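Local coordinates for protein VP24 (White spot syndrome virus, PDB 5HLJ) that serves as a major envelope protein of the virion, folded as an all-beta domain and probably working as a trimer at the viral membrane, at residues A[16-21]-A[168-173]; A[31-36]-A[72-77]; A[85-90]-A[152-157]; A[104-109]-A[134-139]; A[111-116]-A[161-166]. All blocks are in the same frame, centred on the assembly; numbering follows the deposited sequence.

Contact 1: A[16-21]-A[168-173]; sequences VESEII and FSPGND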
# COMPACT_ATOMS: atom_id res chain seq x y z
N VAL A 16 3.85 16.77 -11.91
CA VAL A 16 2.47 16.70 -12.37
C VAL A 16 1.89 15.28 -12.22
O VAL A 16 0.71 15.05 -12.48
CB VAL A 16 2.36 17.18 -13.85
CG1 VAL A 16 2.44 18.71 -13.92
CG2 VAL A 16 3.43 16.53 -14.73
N GLU A 17 2.73 14.35 -11.77
CA GLU A 17 2.29 12.98 -11.47
C GLU A 17 2.77 12.47 -10.12
O GLU A 17 3.77 12.94 -9.59
CB GLU A 17 2.77 12.00 -12.54
CG GLU A 17 1.79 11.78 -13.68
CD GLU A 17 2.43 12.04 -15.03
OE1 GLU A 17 1.69 12.14 -16.02
OE2 GLU A 17 3.68 12.15 -15.09
N SER A 18 2.07 11.46 -9.61
CA SER A 18 2.46 10.78 -8.38
C SER A 18 3.67 9.90 -8.60
O SER A 18 3.90 9.42 -9.69
CB SER A 18 1.32 9.94 -7.86
OG SER A 18 0.18 10.74 -7.63
N GLU A 19 4.43 9.67 -7.53
CA GLU A 19 5.57 8.79 -7.61
C GLU A 19 5.85 8.17 -6.24
O GLU A 19 5.56 8.77 -5.21
CB GLU A 19 6.78 9.55 -8.14
CG GLU A 19 7.99 8.69 -8.40
CD GLU A 19 9.11 9.45 -9.10
OE1 GLU A 19 8.90 10.63 -9.48
OE2 GLU A 19 10.18 8.84 -9.29
N ILE A 20 6.37 6.95 -6.25
CA ILE A 20 6.79 6.28 -5.03
C ILE A 20 8.28 6.53 -4.77
O ILE A 20 9.10 6.41 -5.67
CB ILE A 20 6.55 4.77 -5.11
CG1 ILE A 20 5.05 4.47 -5.19
CG2 ILE A 20 7.08 4.08 -3.90
CD1 ILE A 20 4.33 4.72 -3.92
N ILE A 21 8.59 6.90 -3.53
CA ILE A 21 9.95 7.17 -3.06
C ILE A 21 10.36 6.01 -2.16
O ILE A 21 9.74 5.80 -1.12
CB ILE A 21 10.01 8.51 -2.26
CG1 ILE A 21 9.41 9.66 -3.07
CG2 ILE A 21 11.42 8.84 -1.81
CD1 ILE A 21 9.98 9.80 -4.47
N PHE A 168 4.43 10.21 -3.15
CA PHE A 168 4.33 11.65 -3.35
C PHE A 168 3.31 11.97 -4.43
O PHE A 168 3.26 11.30 -5.47
CB PHE A 168 5.69 12.25 -3.78
CG PHE A 168 6.71 12.31 -2.68
CD1 PHE A 168 6.50 11.68 -1.46
CD2 PHE A 168 7.90 13.01 -2.87
CE1 PHE A 168 7.47 11.74 -0.45
CE2 PHE A 168 8.86 13.09 -1.88
CZ PHE A 168 8.65 12.45 -0.65
N SER A 169 2.52 13.02 -4.22
CA SER A 169 1.65 13.51 -5.28
C SER A 169 1.59 15.04 -5.28
O SER A 169 1.86 15.67 -4.26
CB SER A 169 0.25 12.88 -5.16
OG SER A 169 -0.33 13.18 -3.91
N PRO A 170 1.25 15.64 -6.42
CA PRO A 170 1.24 17.11 -6.50
C PRO A 170 0.09 17.73 -5.75
O PRO A 170 -0.99 17.15 -5.70
CB PRO A 170 1.10 17.38 -8.01
CG PRO A 170 1.37 16.07 -8.69
CD PRO A 170 0.95 15.02 -7.73
N GLY A 171 0.31 18.91 -5.18
CA GLY A 171 -0.80 19.70 -4.66
C GLY A 171 -0.98 19.51 -3.17
O GLY A 171 -0.16 18.89 -2.49
N ASN A 172 -2.08 20.06 -2.67
CA ASN A 172 -2.29 20.16 -1.23
C ASN A 172 -3.74 19.88 -0.82
O ASN A 172 -4.10 20.08 0.34
CB ASN A 172 -1.86 21.55 -0.76
CG ASN A 172 -2.53 22.66 -1.55
OD1 ASN A 172 -3.75 22.65 -1.74
ND2 ASN A 172 -1.74 23.62 -2.02
N ASP A 173 -4.55 19.41 -1.77
CA ASP A 173 -5.96 19.14 -1.50
C ASP A 173 -6.15 17.97 -0.54
O ASP A 173 -5.59 16.89 -0.73
CB ASP A 173 -6.73 18.85 -2.80
CG ASP A 173 -7.00 20.11 -3.61
OD1 ASP A 173 -7.49 21.11 -3.02
OD2 ASP A 173 -6.73 20.09 -4.83

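Contact 2: A[31-36]-A[72-77]; sequences GNHFNF and SLLGDG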
# COMPACT_ATOMS: atom_id res chain seq x y z
N GLY A 31 15.44 6.36 22.31
CA GLY A 31 14.78 7.51 21.72
C GLY A 31 13.49 7.11 21.03
O GLY A 31 12.67 7.97 20.69
N ASN A 32 13.32 5.80 20.83
CA ASN A 32 12.14 5.24 20.18
C ASN A 32 11.88 5.89 18.82
O ASN A 32 10.78 6.36 18.54
CB ASN A 32 10.92 5.41 21.10
CG ASN A 32 10.94 4.46 22.29
OD1 ASN A 32 11.72 4.63 23.22
ND2 ASN A 32 10.07 3.47 22.26
N HIS A 33 12.92 5.93 17.99
CA HIS A 33 12.83 6.57 16.69
C HIS A 33 13.12 5.63 15.51
O HIS A 33 13.68 4.55 15.67
CB HIS A 33 13.80 7.74 16.60
CG HIS A 33 13.30 8.99 17.27
ND1 HIS A 33 13.83 9.46 18.44
CD2 HIS A 33 12.33 9.86 16.91
CE1 HIS A 33 13.21 10.58 18.78
NE2 HIS A 33 12.30 10.84 17.87
N PHE A 34 12.73 6.09 14.32
CA PHE A 34 13.28 5.53 13.10
C PHE A 34 14.34 6.50 12.63
O PHE A 34 14.23 7.68 12.89
CB PHE A 34 12.20 5.35 12.02
CG PHE A 34 11.43 4.09 12.15
CD1 PHE A 34 12.03 2.87 11.86
CD2 PHE A 34 10.11 4.11 12.55
CE1 PHE A 34 11.31 1.69 11.98
CE2 PHE A 34 9.39 2.94 12.67
CZ PHE A 34 9.99 1.73 12.39
N ASN A 35 15.35 6.00 11.95
CA ASN A 35 16.44 6.84 11.49
C ASN A 35 16.78 6.56 10.03
O ASN A 35 16.97 5.40 9.64
CB ASN A 35 17.67 6.62 12.39
CG ASN A 35 18.72 7.69 12.23
OD1 ASN A 35 18.42 8.84 11.93
ND2 ASN A 35 19.98 7.31 12.43
N PHE A 36 16.83 7.61 9.20
CA PHE A 36 17.16 7.43 7.78
C PHE A 36 18.57 6.87 7.60
O PHE A 36 19.44 7.08 8.43
CB PHE A 36 17.06 8.74 7.02
CG PHE A 36 15.65 9.22 6.80
CD1 PHE A 36 14.72 8.42 6.14
CD2 PHE A 36 15.27 10.50 7.22
CE1 PHE A 36 13.42 8.87 5.92
CE2 PHE A 36 13.97 10.96 7.01
CZ PHE A 36 13.04 10.13 6.35
N SER A 72 16.06 12.83 9.61
CA SER A 72 15.35 12.29 10.75
C SER A 72 16.00 12.81 12.03
O SER A 72 17.23 12.88 12.11
CB SER A 72 15.34 10.76 10.72
OG SER A 72 16.64 10.24 10.56
N LEU A 73 15.18 13.20 13.00
CA LEU A 73 15.67 13.74 14.27
C LEU A 73 15.57 12.68 15.35
O LEU A 73 14.67 11.84 15.34
CB LEU A 73 14.90 15.00 14.70
CG LEU A 73 14.85 16.18 13.71
CD1 LEU A 73 14.29 17.45 14.37
CD2 LEU A 73 16.20 16.44 13.06
N LEU A 74 16.53 12.70 16.28
CA LEU A 74 16.60 11.70 17.33
C LEU A 74 16.50 12.39 18.68
O LEU A 74 16.25 13.59 18.75
CB LEU A 74 17.88 10.88 17.19
CG LEU A 74 18.04 10.26 15.78
CD1 LEU A 74 19.40 9.63 15.58
CD2 LEU A 74 16.92 9.25 15.47
N GLY A 75 16.67 11.65 19.77
CA GLY A 75 16.62 12.31 21.07
C GLY A 75 15.23 12.77 21.52
O GLY A 75 14.40 13.21 20.70
N ASP A 76 15.00 12.66 22.83
CA ASP A 76 13.70 12.92 23.45
C ASP A 76 13.16 14.27 23.05
O ASP A 76 13.92 15.20 22.73
CB ASP A 76 13.79 12.86 24.98
CG ASP A 76 14.11 11.49 25.50
OD1 ASP A 76 14.98 10.81 24.92
OD2 ASP A 76 13.48 11.09 26.50
N GLY A 77 11.85 14.40 23.09
CA GLY A 77 11.26 15.68 22.74
C GLY A 77 10.91 15.76 21.27
O GLY A 77 9.94 16.42 20.92

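Contact 3: A[85-90]-A[152-157]; sequences KAESKE and DEDIDD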
# COMPACT_ATOMS: atom_id res chain seq x y z
N LYS A 85 8.78 4.88 26.35
CA LYS A 85 10.24 4.87 26.33
C LYS A 85 10.83 3.78 27.24
O LYS A 85 12.02 3.51 27.18
CB LYS A 85 10.77 6.25 26.70
CG LYS A 85 9.96 7.36 26.04
CD LYS A 85 10.66 8.71 26.07
CE LYS A 85 9.76 9.80 25.49
NZ LYS A 85 10.49 11.09 25.30
N ALA A 86 9.99 3.13 28.04
CA ALA A 86 10.44 2.00 28.86
C ALA A 86 10.78 0.77 28.03
O ALA A 86 11.45 -0.15 28.51
CB ALA A 86 9.39 1.64 29.90
N GLU A 87 10.28 0.73 26.79
CA GLU A 87 10.54 -0.38 25.88
C GLU A 87 10.90 0.18 24.51
O GLU A 87 10.99 1.39 24.34
CB GLU A 87 9.33 -1.29 25.76
CG GLU A 87 8.99 -2.05 27.01
CD GLU A 87 7.55 -2.55 27.00
OE1 GLU A 87 7.23 -3.43 26.17
OE2 GLU A 87 6.74 -2.07 27.82
N SER A 88 11.11 -0.70 23.53
CA SER A 88 11.39 -0.21 22.19
C SER A 88 10.46 -0.84 21.15
O SER A 88 10.91 -1.28 20.09
CB SER A 88 12.86 -0.47 21.82
OG SER A 88 13.18 -1.84 21.96
N LYS A 89 9.16 -0.88 21.46
CA LYS A 89 8.12 -1.42 20.59
C LYS A 89 7.40 -0.33 19.82
O LYS A 89 6.92 -0.54 18.70
CB LYS A 89 7.10 -2.24 21.38
CG LYS A 89 7.70 -3.42 22.05
CD LYS A 89 6.71 -4.21 22.86
CE LYS A 89 7.47 -5.25 23.67
NZ LYS A 89 6.61 -6.34 24.19
N GLU A 90 7.31 0.84 20.44
CA GLU A 90 6.59 1.97 19.86
C GLU A 90 7.59 2.97 19.32
O GLU A 90 8.34 3.57 20.07
CB GLU A 90 5.67 2.60 20.90
CG GLU A 90 4.75 1.58 21.56
CD GLU A 90 3.75 2.20 22.53
OE1 GLU A 90 3.99 3.31 23.05
OE2 GLU A 90 2.69 1.56 22.75
N ASP A 152 5.10 -5.81 17.89
CA ASP A 152 4.82 -6.84 18.89
C ASP A 152 6.01 -6.98 19.84
O ASP A 152 5.84 -7.04 21.07
CB ASP A 152 4.53 -8.19 18.23
CG ASP A 152 3.09 -8.31 17.75
OD1 ASP A 152 2.33 -7.33 17.86
OD2 ASP A 152 2.73 -9.39 17.24
N GLU A 153 7.21 -7.02 19.25
CA GLU A 153 8.46 -7.28 19.96
C GLU A 153 9.38 -6.05 19.92
O GLU A 153 9.35 -5.28 18.95
CB GLU A 153 9.20 -8.46 19.34
CG GLU A 153 8.52 -9.85 19.47
CD GLU A 153 7.95 -10.14 20.87
OE1 GLU A 153 8.59 -9.76 21.88
OE2 GLU A 153 6.88 -10.78 20.95
N ASP A 154 10.20 -5.88 20.96
CA ASP A 154 11.19 -4.80 21.03
C ASP A 154 12.08 -4.74 19.81
O ASP A 154 12.56 -5.77 19.32
CB ASP A 154 12.11 -4.95 22.26
CG ASP A 154 11.43 -4.57 23.58
OD1 ASP A 154 10.59 -3.64 23.63
OD2 ASP A 154 11.77 -5.22 24.59
N ILE A 155 12.34 -3.53 19.35
CA ILE A 155 13.35 -3.34 18.32
C ILE A 155 14.76 -3.28 18.95
O ILE A 155 15.01 -2.50 19.87
CB ILE A 155 13.07 -2.07 17.50
CG1 ILE A 155 11.72 -2.21 16.79
CG2 ILE A 155 14.19 -1.81 16.50
CD1 ILE A 155 11.67 -3.39 15.84
N ASP A 156 15.66 -4.12 18.45
CA ASP A 156 17.06 -4.10 18.86
C ASP A 156 17.96 -4.25 17.63
O ASP A 156 17.54 -3.97 16.51
CB ASP A 156 17.35 -5.21 19.86
CG ASP A 156 17.05 -6.59 19.31
OD1 ASP A 156 17.67 -6.99 18.29
OD2 ASP A 156 16.19 -7.29 19.90
N ASP A 157 19.18 -4.75 17.83
CA ASP A 157 20.15 -4.81 16.73
C ASP A 157 19.92 -5.96 15.77
O ASP A 157 20.52 -6.00 14.70
CB ASP A 157 21.57 -4.91 17.28
CG ASP A 157 22.05 -3.62 17.88
OD1 ASP A 157 22.12 -2.62 17.13
OD2 ASP A 157 22.37 -3.61 19.10
O HOH W 1 6.08 -9.18 23.98

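Contact 4: A[104-109]-A[134-139]; sequences DITVDS and PTVLKK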
# COMPACT_ATOMS: atom_id res chain seq x y z
N ASP A 104 3.62 22.59 -3.96
CA ASP A 104 3.23 21.79 -2.82
C ASP A 104 3.20 20.30 -3.19
O ASP A 104 2.82 19.94 -4.31
CB ASP A 104 1.86 22.23 -2.31
CG ASP A 104 1.91 23.56 -1.57
OD1 ASP A 104 0.83 24.05 -1.17
OD2 ASP A 104 3.02 24.10 -1.35
N ILE A 105 3.60 19.46 -2.25
CA ILE A 105 3.58 18.01 -2.41
C ILE A 105 2.80 17.38 -1.27
O ILE A 105 3.00 17.76 -0.12
CB ILE A 105 4.99 17.43 -2.42
CG1 ILE A 105 5.80 17.98 -3.59
CG2 ILE A 105 4.94 15.91 -2.42
CD1 ILE A 105 7.25 17.64 -3.51
N THR A 106 1.91 16.44 -1.58
CA THR A 106 1.27 15.68 -0.52
C THR A 106 1.93 14.30 -0.40
O THR A 106 2.16 13.61 -1.41
CB THR A 106 -0.27 15.50 -0.74
OG1 THR A 106 -0.90 16.79 -0.85
CG2 THR A 106 -0.91 14.74 0.43
N VAL A 107 2.29 13.92 0.81
CA VAL A 107 2.67 12.54 1.06
C VAL A 107 1.39 11.77 1.40
O VAL A 107 0.81 11.97 2.46
CB VAL A 107 3.72 12.41 2.18
CG1 VAL A 107 4.20 10.97 2.32
CG2 VAL A 107 4.91 13.32 1.87
N ASP A 108 0.95 10.93 0.46
CA ASP A 108 -0.36 10.27 0.51
C ASP A 108 -0.41 9.10 1.45
O ASP A 108 -1.41 8.88 2.13
CB ASP A 108 -0.75 9.76 -0.87
CG ASP A 108 -1.12 10.86 -1.80
OD1 ASP A 108 -1.96 11.70 -1.41
OD2 ASP A 108 -0.57 10.88 -2.92
N SER A 109 0.66 8.31 1.45
CA SER A 109 0.66 7.06 2.18
C SER A 109 2.06 6.58 2.38
O SER A 109 2.98 7.01 1.69
CB SER A 109 -0.17 5.99 1.45
OG SER A 109 0.27 5.85 0.11
N PRO A 134 -2.04 11.61 6.00
CA PRO A 134 -1.53 12.35 4.83
C PRO A 134 -1.02 13.74 5.24
O PRO A 134 -1.66 14.40 6.03
CB PRO A 134 -2.76 12.46 3.92
CG PRO A 134 -3.58 11.25 4.28
CD PRO A 134 -3.38 11.05 5.76
N THR A 135 0.12 14.13 4.69
CA THR A 135 0.85 15.31 5.13
C THR A 135 1.28 16.16 3.95
O THR A 135 1.95 15.66 3.04
CB THR A 135 2.11 14.94 5.90
OG1 THR A 135 1.77 14.16 7.05
CG2 THR A 135 2.89 16.20 6.31
N VAL A 136 0.91 17.44 3.97
CA VAL A 136 1.32 18.36 2.92
C VAL A 136 2.74 18.90 3.18
O VAL A 136 3.05 19.38 4.27
CB VAL A 136 0.34 19.55 2.78
CG1 VAL A 136 0.84 20.53 1.70
CG2 VAL A 136 -1.05 19.05 2.44
N LEU A 137 3.60 18.79 2.17
CA LEU A 137 4.90 19.44 2.24
C LEU A 137 4.79 20.77 1.48
O LEU A 137 4.80 20.80 0.25
CB LEU A 137 6.00 18.54 1.67
CG LEU A 137 6.03 17.08 2.14
CD1 LEU A 137 7.05 16.24 1.33
CD2 LEU A 137 6.34 16.97 3.61
N LYS A 138 4.63 21.86 2.21
CA LYS A 138 4.52 23.18 1.60
C LYS A 138 5.85 23.54 0.92
O LYS A 138 6.92 23.25 1.46
CB LYS A 138 4.14 24.22 2.64
CG LYS A 138 2.83 23.94 3.36
CD LYS A 138 1.66 24.04 2.41
CE LYS A 138 1.43 25.50 2.00
NZ LYS A 138 0.19 25.65 1.20
N LYS A 139 5.78 24.13 -0.26
CA LYS A 139 7.00 24.51 -0.96
C LYS A 139 7.69 25.73 -0.32
O LYS A 139 7.04 26.61 0.23
CB LYS A 139 6.71 24.79 -2.43
CG LYS A 139 5.83 25.99 -2.68
CD LYS A 139 5.75 26.25 -4.18
CE LYS A 139 5.01 27.54 -4.48
NZ LYS A 139 3.73 27.61 -3.72

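Contact 5: A[111-116]-A[161-166]; sequences SLSPGL and HYLLSM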
# COMPACT_ATOMS: atom_id res chain seq x y z
N SER A 111 4.35 2.79 3.46
CA SER A 111 4.34 1.39 3.85
C SER A 111 5.75 0.98 4.20
O SER A 111 6.71 1.65 3.83
CB SER A 111 3.74 0.51 2.74
OG SER A 111 4.38 0.72 1.50
N LEU A 112 5.86 -0.11 4.96
CA LEU A 112 7.13 -0.61 5.43
C LEU A 112 7.27 -2.07 5.09
O LEU A 112 6.31 -2.84 5.15
CB LEU A 112 7.27 -0.49 6.95
CG LEU A 112 7.53 0.80 7.72
CD1 LEU A 112 7.74 0.39 9.16
CD2 LEU A 112 8.74 1.56 7.19
N SER A 113 8.50 -2.45 4.79
CA SER A 113 8.87 -3.84 4.73
C SER A 113 10.12 -3.97 5.60
O SER A 113 10.98 -3.09 5.57
CB SER A 113 9.14 -4.27 3.29
OG SER A 113 9.87 -5.49 3.25
N PRO A 114 10.23 -5.06 6.38
CA PRO A 114 11.53 -5.33 7.00
C PRO A 114 12.57 -5.54 5.92
O PRO A 114 12.20 -6.01 4.84
CB PRO A 114 11.29 -6.62 7.79
CG PRO A 114 10.12 -7.29 7.08
CD PRO A 114 9.26 -6.14 6.61
N GLY A 115 13.82 -5.15 6.17
CA GLY A 115 14.92 -5.49 5.29
C GLY A 115 15.45 -6.88 5.66
O GLY A 115 15.00 -7.48 6.63
N LEU A 116 16.39 -7.40 4.87
CA LEU A 116 17.01 -8.69 5.18
C LEU A 116 17.97 -8.52 6.34
O LEU A 116 18.59 -7.47 6.48
CB LEU A 116 17.75 -9.25 3.95
CG LEU A 116 16.85 -9.65 2.78
CD1 LEU A 116 17.68 -9.92 1.53
CD2 LEU A 116 15.97 -10.85 3.13
N HIS A 161 16.16 -3.27 10.76
CA HIS A 161 16.31 -2.77 9.41
C HIS A 161 15.00 -2.76 8.62
O HIS A 161 14.36 -3.79 8.48
CB HIS A 161 17.34 -3.60 8.66
CG HIS A 161 17.84 -2.96 7.41
ND1 HIS A 161 18.36 -1.68 7.39
CD2 HIS A 161 17.91 -3.41 6.14
CE1 HIS A 161 18.73 -1.37 6.17
NE2 HIS A 161 18.47 -2.41 5.38
N TYR A 162 14.61 -1.59 8.10
CA TYR A 162 13.36 -1.47 7.35
C TYR A 162 13.49 -0.71 6.04
O TYR A 162 14.41 0.09 5.86
CB TYR A 162 12.27 -0.81 8.23
CG TYR A 162 11.73 -1.83 9.20
CD1 TYR A 162 12.38 -2.10 10.42
CD2 TYR A 162 10.60 -2.56 8.88
CE1 TYR A 162 11.90 -3.09 11.29
CE2 TYR A 162 10.12 -3.54 9.73
CZ TYR A 162 10.77 -3.80 10.93
OH TYR A 162 10.25 -4.78 11.75
N LEU A 163 12.57 -1.01 5.13
CA LEU A 163 12.47 -0.34 3.83
C LEU A 163 11.21 0.48 3.85
O LEU A 163 10.15 -0.02 4.21
CB LEU A 163 12.44 -1.34 2.69
CG LEU A 163 13.55 -2.41 2.75
CD1 LEU A 163 13.38 -3.48 1.66
CD2 LEU A 163 14.89 -1.70 2.62
N LEU A 164 11.33 1.75 3.48
CA LEU A 164 10.22 2.68 3.58
C LEU A 164 9.74 3.09 2.19
O LEU A 164 10.52 3.52 1.36
CB LEU A 164 10.65 3.91 4.37
CG LEU A 164 9.72 5.13 4.41
CD1 LEU A 164 8.43 4.83 5.19
CD2 LEU A 164 10.45 6.35 5.01
N SER A 165 8.44 2.93 1.94
CA SER A 165 7.84 3.44 0.73
C SER A 165 6.95 4.63 1.02
O SER A 165 6.05 4.53 1.84
CB SER A 165 7.03 2.35 0.02
OG SER A 165 7.86 1.47 -0.69
N MET A 166 7.20 5.74 0.35
CA MET A 166 6.32 6.90 0.46
C MET A 166 5.75 7.25 -0.90
O MET A 166 6.47 7.27 -1.89
CB MET A 166 7.06 8.11 1.04
CG MET A 166 7.70 7.87 2.38
SD MET A 166 8.39 9.38 3.12
CE MET A 166 9.81 9.68 2.07

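Contact 1: A[16-21]-A[168-173]
E19 and F168 form an antiparallel hydrogen-bonded pair, and the rest of this contact is organised around it. E19 N donates to F168 O at 2.9 Å, while F168 N returns a bond of 2.8 Å to E19 O, which receives it almost end-on. Two residues further along its strand, I21 lays its CG1 over the phenyl face of F168. The methylene carbon stands 3.5 Å from the ring centroid and only 5° off the ring normal, a CH-pi contact centred on the ring. Both first torsions serve this meeting: CG1 of I21 (chi1 -53°) and CG of F168 (chi1 -73°) each lie beside their own backbone N, and the two side chains cross at about a right angle. Towards the chain start the backbone pairing ends, and the segments meet by van der Waals and CA-H...O contacts. S18 CA makes a CA-H...O contact of 3.1 Å with F168 O. S18 OG comes 3.3 Å from S169 CB, and the ring of P170 rests against the backbone of V16 and E17. Further bonds hold the polar ends. The carboxylate of E19 turns away from the pair to take the backbone N-H groups of R44 and N45, and S169 OG is bonded to D108. At the subunit boundary, R44 of the second subunit packs on S18 and P170, and the carboxylate of E17 lies close to those of E17 in the second and third subunits, like charges gathered together. Strand 161-170 lies between strand 19-28, paired here, and strand 105-114, whose I105 and V107 also touch F168.

Contact 2: A[31-36]-A[72-77]
S72 uses its hydroxyl twice on the strand opposite: OG donates to N35 OD1 at 2.6 Å and accepts from F36 N at 3.0 Å, the latter with an N-H...O angle of 165°. With chi1 at 52°, OG sits between its own backbone N and carbonyl carbon, and from there it spans a side chain and a backbone amide of consecutive residues. The other end of the N35 amide is held too, since ND2 bonds to Q54. Strand 33-42 has just begun at this point, leaving the preceding turn through a G1 beta bulge in which N32 and H33 both face V28. Contacts with rings form the second group. Over one face of the H33 imidazole lie L73 O, 3.4 Å from H33 CD2 and offset toward the rim, and L74 CA in a CH-pi contact 4.0 Å from the centroid; G75 O comes to the edge near CE1. NE2 of the same ring bonds to D78 O, and H79 stacks against it. The F36 ring turns its edge to S72, with F36 CD2 3.4 Å from S72 N. L74 supplies further van der Waals contact: L74 CD2 touches H33 CB at 3.6 Å, and CD1 lies against the amide carbon CG of N35.

Contact 3: A[85-90]-A[152-157]
K89 and D154 bring two irregular loop backbones to a CA-CA distance of 4.6 Å, and a single direct backbone bond ties them, I155 N to S88 O at 2.8 Å, straight at the hydrogen (171°) though the amide stands well above the carbonyl plane. S88 is gripped at three points. Besides its carbonyl, its N-H bonds to D154 OD1 at 3.0 Å, meeting the carboxylate from above its plane, and its OG donates to I155 O at 2.9 Å. A chi1 of 56° tucks the hydroxyl over its own backbone, turned to the I155 carbonyl. These loops lead into strands 90-99 and 161-170, so their union joins two connections at one end of the sheet; a backbone bond between K89 and F151 begins the pairing of strands 90-99 and 141-151. K89 runs extended across D154, with K89 CG 3.3 Å from D154 OD1. Its ammonium group lies among several acceptors. K89 NZ forms a salt bridge with E87 OE1 at 3.6 Å and a weak bond to D152 O. A water 2.9 Å from K89 NZ links it weakly to E153 OE1. The positive charge probably eases the approach of E87 OE1 to D154 OD1, 4.2 Å apart with carboxylate planes nearly perpendicular. The carboxylate of D152 faces outward from this contact and forms a salt bridge with K127 of the second subunit.

Contact 4: A[104-109]-A[134-139]
I105 and L137 lie at the tight end of this contact, where L137 N reaches I105 O at 2.6 Å and I105 N returns a longer bond to L137 O. V107 and T135 form the second hydrogen-bonded pair, with V107 N 2.8 Å from T135 O. On the face shared by these residues, V107 CG2 presses on L137 CD1 at 3.7 Å, and F168 covers I105 and V107 from the neighbouring strand. On the reverse face T106 OG1 and V136 CG2 are only loosely apposed at 4.0 Å in the non-hydrogen-bonded pair, and that hydroxyl bonds to G171 O. Past the strand ends the contact becomes polar and opens toward solvent at K139. D104, itself buried, spreads its carboxylate between two successive residues. D104 OD1 takes K138 NZ at 2.9 Å on its syn side, and D104 OD2 takes K139 N at 3.0 Å nearly along the C-O axis. K138 reaches back because its chain folds at both chi2 (-67°) and chi3 (-70°). N172 ND2 is a second partner of OD1, so three donors grip the buried carboxylate. The pattern is that of a regular antiparallel ladder, by which short strand 135-137 is added to strand 105-114 at one margin of the sheet within this chain.

Contact 5: A[111-116]-A[161-166]
Y162 leans its ring obliquely against the opposite strand: Y162 CD2 lies 3.4 Å from S113 O, CE2 3.8 Å from P114 CB, and L112 CD1 reaches CD2 at a looser 4.1 Å. A chi1 of -78° sets CG beside the backbone N, and the ring swings against S113 and P114; F151 meets it with planes about 50° apart. The H161 imidazole, also oblique, brings H161 CD2 to 3.7 Å from G115 CA, while its ND1 bonds to N26. Behind the rings runs the ladder. S111 pairs with S165 and S113 with L163 through two backbone bonds each, L163 N to S113 O being the shorter of the second pair at 2.7 Å. One step past the non-hydrogen-bonded pair P114-Y162, G115 N continues the series to H161 O at 2.7 Å, approaching from above the carbonyl plane. L112 and L164 face the same way between the bonded pairs, L112 CD2 on L164 CD1 at 3.8 Å, and F147 packs on both. The other face is more polar and looks toward the third subunit: S113 OG donates to P114 O and also bonds to F132 N of that subunit. Such a ladder is typical of inner strands of an antiparallel sheet that also serves a subunit interface, here in a three-chain assembly.

In the fold
Contact 1 is the outermost closure, bringing residues 16-21 to 168-173 and enclosing the other four along the chain. Contact 2 closes before contacts 3, 4 and 5 begin; contact 4 is nested within contact 3, and contact 5 alternates with both. Contacts 1 and 4 touch, their centres about 8 Å apart, while the centres of contacts 1 and 3 stand about 33 Å apart on opposite sides of the chain's centre. Strand 161-170 serves contacts 1 and 5, and strand 105-114 serves contacts 4 and 5, all within one mixed sheet. Contacts 2 and 3, on the same side of the chain's centre, touch through N32. Parts near the two ends of the modelled chain are thus paired, close to the subunit boundaries.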